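Long-range contact in type III effector HopA1 (Pseudomonas syringae pv. tomato str. DC3000, PDB 4RSX), which is a bacterial effector protein probably delivered by type III secretion into host plant cells, this chain being the C-terminal part of the longer protein: residues G60-D72 against K93-R105. Sequence-based numbering, arbitrary orientation.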
# COMPACT_ATOMS: atom_id res chain seq x y z
N GLY A 60 15.70 9.69 13.13
CA GLY A 60 16.93 10.43 13.30
C GLY A 60 18.16 9.55 13.41
O GLY A 60 19.27 10.03 13.58
N LYS A 61 17.96 8.24 13.32
CA LYS A 61 19.08 7.32 13.40
C LYS A 61 19.31 6.61 12.06
O LYS A 61 18.36 6.38 11.29
CB LYS A 61 18.89 6.31 14.56
CG LYS A 61 19.42 6.83 15.92
CD LYS A 61 18.35 6.89 17.04
CE LYS A 61 17.68 8.27 17.15
NZ LYS A 61 16.59 8.38 18.19
N ASN A 62 20.58 6.29 11.77
CA ASN A 62 20.95 5.50 10.61
C ASN A 62 20.38 5.97 9.27
O ASN A 62 19.95 5.15 8.46
CB ASN A 62 20.59 4.03 10.83
CG ASN A 62 21.31 3.44 12.02
OD1 ASN A 62 22.37 3.93 12.41
ND2 ASN A 62 20.75 2.39 12.61
N GLY A 63 20.38 7.28 9.06
CA GLY A 63 19.95 7.85 7.80
C GLY A 63 18.45 7.88 7.59
O GLY A 63 17.98 8.21 6.49
N ILE A 64 17.70 7.57 8.64
CA ILE A 64 16.24 7.50 8.57
C ILE A 64 15.57 8.60 9.39
O ILE A 64 16.07 8.97 10.46
CB ILE A 64 15.75 6.14 9.09
CG1 ILE A 64 16.16 5.03 8.12
CG2 ILE A 64 14.23 6.13 9.35
CD1 ILE A 64 15.75 5.28 6.67
N GLU A 65 14.44 9.12 8.90
CA GLU A 65 13.54 9.97 9.68
C GLU A 65 12.10 9.43 9.62
O GLU A 65 11.69 8.80 8.63
CB GLU A 65 13.58 11.42 9.19
CG GLU A 65 14.93 12.09 9.49
CD GLU A 65 15.10 13.46 8.86
OE1 GLU A 65 14.14 13.95 8.22
OE2 GLU A 65 16.20 14.03 9.00
N VAL A 66 11.35 9.65 10.70
CA VAL A 66 9.93 9.30 10.72
C VAL A 66 9.09 10.56 10.91
O VAL A 66 9.36 11.37 11.81
CB VAL A 66 9.60 8.30 11.86
CG1 VAL A 66 8.11 7.99 11.89
CG2 VAL A 66 10.44 7.04 11.73
N ARG A 67 8.09 10.72 10.06
CA ARG A 67 7.23 11.89 10.15
C ARG A 67 5.78 11.47 10.11
O ARG A 67 5.43 10.53 9.39
CB ARG A 67 7.52 12.83 8.98
CG ARG A 67 8.92 13.39 9.00
CD ARG A 67 9.21 14.25 7.79
NE ARG A 67 10.43 15.02 7.98
CZ ARG A 67 11.10 15.61 6.99
NH1 ARG A 67 10.68 15.50 5.74
NH2 ARG A 67 12.20 16.30 7.26
N THR A 68 4.93 12.15 10.89
CA THR A 68 3.50 11.94 10.76
C THR A 68 3.05 12.39 9.39
O THR A 68 3.67 13.28 8.79
CB THR A 68 2.69 12.70 11.85
OG1 THR A 68 1.28 12.48 11.65
CG2 THR A 68 2.99 14.21 11.81
N GLN A 69 1.99 11.76 8.88
CA GLN A 69 1.39 12.19 7.61
C GLN A 69 0.10 12.98 7.84
O GLN A 69 -0.61 13.29 6.88
CB GLN A 69 1.12 11.00 6.69
CG GLN A 69 2.36 10.43 6.01
CD GLN A 69 2.02 9.58 4.78
OE1 GLN A 69 2.92 9.16 4.04
NE2 GLN A 69 0.74 9.33 4.56
N ASP A 70 -0.20 13.27 9.10
CA ASP A 70 -1.32 14.14 9.47
C ASP A 70 -1.33 15.42 8.61
O ASP A 70 -0.33 16.14 8.57
CB ASP A 70 -1.19 14.49 10.97
CG ASP A 70 -2.18 15.53 11.42
OD1 ASP A 70 -3.40 15.36 11.17
OD2 ASP A 70 -1.75 16.54 12.01
N HIS A 71 -2.44 15.69 7.92
CA HIS A 71 -2.51 16.81 6.97
C HIS A 71 -2.24 18.17 7.62
O HIS A 71 -1.49 18.99 7.07
CB HIS A 71 -3.85 16.84 6.23
CG HIS A 71 -4.06 18.06 5.37
ND1 HIS A 71 -3.30 18.34 4.25
CD2 HIS A 71 -4.95 19.09 5.48
CE1 HIS A 71 -3.71 19.47 3.71
NE2 HIS A 71 -4.70 19.95 4.43
N ASP A 72 -2.86 18.41 8.77
CA ASP A 72 -2.69 19.66 9.51
C ASP A 72 -1.22 19.89 9.89
O ASP A 72 -0.68 20.99 9.70
CB ASP A 72 -3.57 19.66 10.77
CG ASP A 72 -3.71 21.04 11.40
OD1 ASP A 72 -2.83 21.93 11.20
OD2 ASP A 72 -4.70 21.24 12.13
N LYS A 93 -2.16 7.10 17.48
CA LYS A 93 -2.26 5.65 17.32
C LYS A 93 -3.00 5.26 16.04
O LYS A 93 -3.06 4.08 15.69
CB LYS A 93 -2.96 5.03 18.54
CG LYS A 93 -2.16 5.11 19.83
CD LYS A 93 -2.89 4.45 21.02
CE LYS A 93 -1.99 4.42 22.26
NZ LYS A 93 -2.74 4.44 23.56
N ARG A 94 -3.57 6.25 15.35
CA ARG A 94 -4.49 5.95 14.25
C ARG A 94 -3.99 6.36 12.87
O ARG A 94 -4.27 5.69 11.87
CB ARG A 94 -5.85 6.62 14.49
CG ARG A 94 -6.41 6.48 15.91
CD ARG A 94 -7.46 5.38 15.99
NE ARG A 94 -8.51 5.54 14.98
CZ ARG A 94 -9.50 4.68 14.79
NH1 ARG A 94 -9.60 3.58 15.54
NH2 ARG A 94 -10.41 4.90 13.84
N PHE A 95 -3.28 7.48 12.80
CA PHE A 95 -2.91 8.05 11.51
C PHE A 95 -1.69 7.35 10.91
O PHE A 95 -1.06 6.51 11.56
CB PHE A 95 -2.68 9.56 11.63
CG PHE A 95 -3.97 10.36 11.70
CD1 PHE A 95 -5.21 9.74 11.59
CD2 PHE A 95 -3.93 11.74 11.86
CE1 PHE A 95 -6.40 10.47 11.65
CE2 PHE A 95 -5.12 12.49 11.92
CZ PHE A 95 -6.35 11.85 11.81
N PHE A 96 -1.36 7.70 9.66
CA PHE A 96 -0.19 7.14 8.99
C PHE A 96 1.11 7.84 9.38
O PHE A 96 1.13 9.04 9.62
CB PHE A 96 -0.34 7.26 7.48
CG PHE A 96 -1.15 6.17 6.86
CD1 PHE A 96 -0.57 4.93 6.61
CD2 PHE A 96 -2.47 6.39 6.52
CE1 PHE A 96 -1.32 3.92 6.04
CE2 PHE A 96 -3.23 5.38 5.95
CZ PHE A 96 -2.65 4.14 5.71
N TYR A 97 2.20 7.08 9.40
CA TYR A 97 3.54 7.65 9.52
C TYR A 97 4.35 7.28 8.28
O TYR A 97 4.22 6.18 7.74
CB TYR A 97 4.23 7.10 10.76
CG TYR A 97 3.56 7.49 12.06
CD1 TYR A 97 4.03 8.54 12.81
CD2 TYR A 97 2.45 6.79 12.53
CE1 TYR A 97 3.44 8.91 14.01
CE2 TYR A 97 1.84 7.14 13.73
CZ TYR A 97 2.34 8.21 14.46
OH TYR A 97 1.75 8.59 15.64
N ARG A 98 5.18 8.19 7.81
CA ARG A 98 6.09 7.81 6.74
C ARG A 98 7.48 7.64 7.29
O ARG A 98 7.87 8.31 8.25
CB ARG A 98 6.07 8.77 5.54
CG ARG A 98 6.17 10.23 5.89
CD ARG A 98 6.25 11.08 4.62
NE ARG A 98 5.20 10.75 3.66
CZ ARG A 98 5.25 11.06 2.37
NH1 ARG A 98 6.31 11.69 1.89
NH2 ARG A 98 4.25 10.74 1.56
N ILE A 99 8.20 6.71 6.68
CA ILE A 99 9.59 6.45 7.00
C ILE A 99 10.39 6.91 5.80
O ILE A 99 10.23 6.37 4.70
CB ILE A 99 9.79 4.95 7.15
CG1 ILE A 99 8.79 4.38 8.16
CG2 ILE A 99 11.24 4.63 7.52
CD1 ILE A 99 8.67 2.85 8.11
N ILE A 100 11.25 7.91 5.99
CA ILE A 100 11.97 8.51 4.88
C ILE A 100 13.48 8.51 5.12
O ILE A 100 13.93 8.57 6.28
CB ILE A 100 11.52 9.97 4.63
CG1 ILE A 100 12.04 10.89 5.74
CG2 ILE A 100 10.00 10.06 4.56
CD1 ILE A 100 11.49 12.29 5.65
N PRO A 101 14.26 8.43 4.04
CA PRO A 101 15.71 8.60 4.20
C PRO A 101 15.98 10.05 4.52
O PRO A 101 15.22 10.93 4.07
CB PRO A 101 16.27 8.27 2.82
CG PRO A 101 15.13 8.65 1.86
CD PRO A 101 13.86 8.29 2.62
N LYS A 102 17.04 10.29 5.30
CA LYS A 102 17.48 11.64 5.66
C LYS A 102 17.65 12.52 4.42
O LYS A 102 17.20 13.67 4.39
CB LYS A 102 18.81 11.52 6.43
CG LYS A 102 19.45 12.83 6.88
CD LYS A 102 20.74 12.53 7.64
CE LYS A 102 21.61 13.77 7.83
NZ LYS A 102 23.02 13.39 8.18
N HIS A 103 18.27 11.97 3.39
CA HIS A 103 18.42 12.71 2.14
C HIS A 103 17.36 12.25 1.15
O HIS A 103 17.41 11.14 0.63
CB HIS A 103 19.83 12.55 1.58
CG HIS A 103 20.90 13.03 2.50
ND1 HIS A 103 21.03 14.36 2.85
CD2 HIS A 103 21.87 12.37 3.17
CE1 HIS A 103 22.05 14.50 3.68
NE2 HIS A 103 22.58 13.31 3.89
N GLU A 104 16.41 13.14 0.88
CA GLU A 104 15.29 12.88 -0.01
C GLU A 104 15.69 12.26 -1.35
O GLU A 104 16.67 12.68 -1.96
CB GLU A 104 14.50 14.18 -0.25
CG GLU A 104 13.32 14.02 -1.20
CD GLU A 104 12.46 15.26 -1.27
OE1 GLU A 104 11.37 15.25 -0.65
OE2 GLU A 104 12.86 16.24 -1.93
N ARG A 105 14.93 11.26 -1.79
CA ARG A 105 15.15 10.63 -3.09
C ARG A 105 14.01 11.02 -4.04
O ARG A 105 12.85 10.91 -3.68
CB ARG A 105 15.23 9.11 -2.92
CG ARG A 105 16.34 8.70 -1.94
CD ARG A 105 16.29 7.23 -1.58
NE ARG A 105 17.35 6.89 -0.62
CZ ARG A 105 17.29 5.90 0.26
NH1 ARG A 105 16.21 5.11 0.30
NH2 ARG A 105 18.31 5.68 1.09
O HOH W 1 19.44 9.35 3.65
O HOH W 2 0.68 9.69 12.31
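G63 opens the contact, its carbonyl O taking the backbone N of K102 from above the carbonyl plane at 2.6 Å, where edge strand 64-68 begins to pair antiparallel with strand 96-101 in the seven-stranded sheet. I64 sets CG2 against CG2 of I99 (3.8 Å), and I134 of helix 123-136 touches both. E65 and I100 form a hydrogen-bonded pair with two nearly straight bonds. V66 lies on the face of I99 and Y97, with CG1 4.1 Å from Y97 CB; helix 45-58 packs on this side through L55. On the other face R67 brings its guanidinium over I100, whose CD1 sits against one face, 3.3 Å from NH1. E65 OE1 meets this R67 group through charge alone, well out of its plane, 3.2 Å from NH2. T68 accepts the backbone N of D70 on OG1, an ST turn, and a water joins OG1 to F96 O. Q69 pairs its N with F96 O, and its side chain crosses R98 at about a right angle. With CG between the backbone N and the carbonyl carbon (chi1 48°) and a bend at chi3, R98 turns its guanidinium edge to the amide, and NE donates to Q69 OE1 at 2.8 Å, the oxygen nearly in the guanidinium plane, NE tilted from the amide plane. D70, N-cap of helix 71-75, has OD2 hydrogen-bonded to S73 OG and lays OD1 at the F95 ring edge, 3.4 Å from CE2.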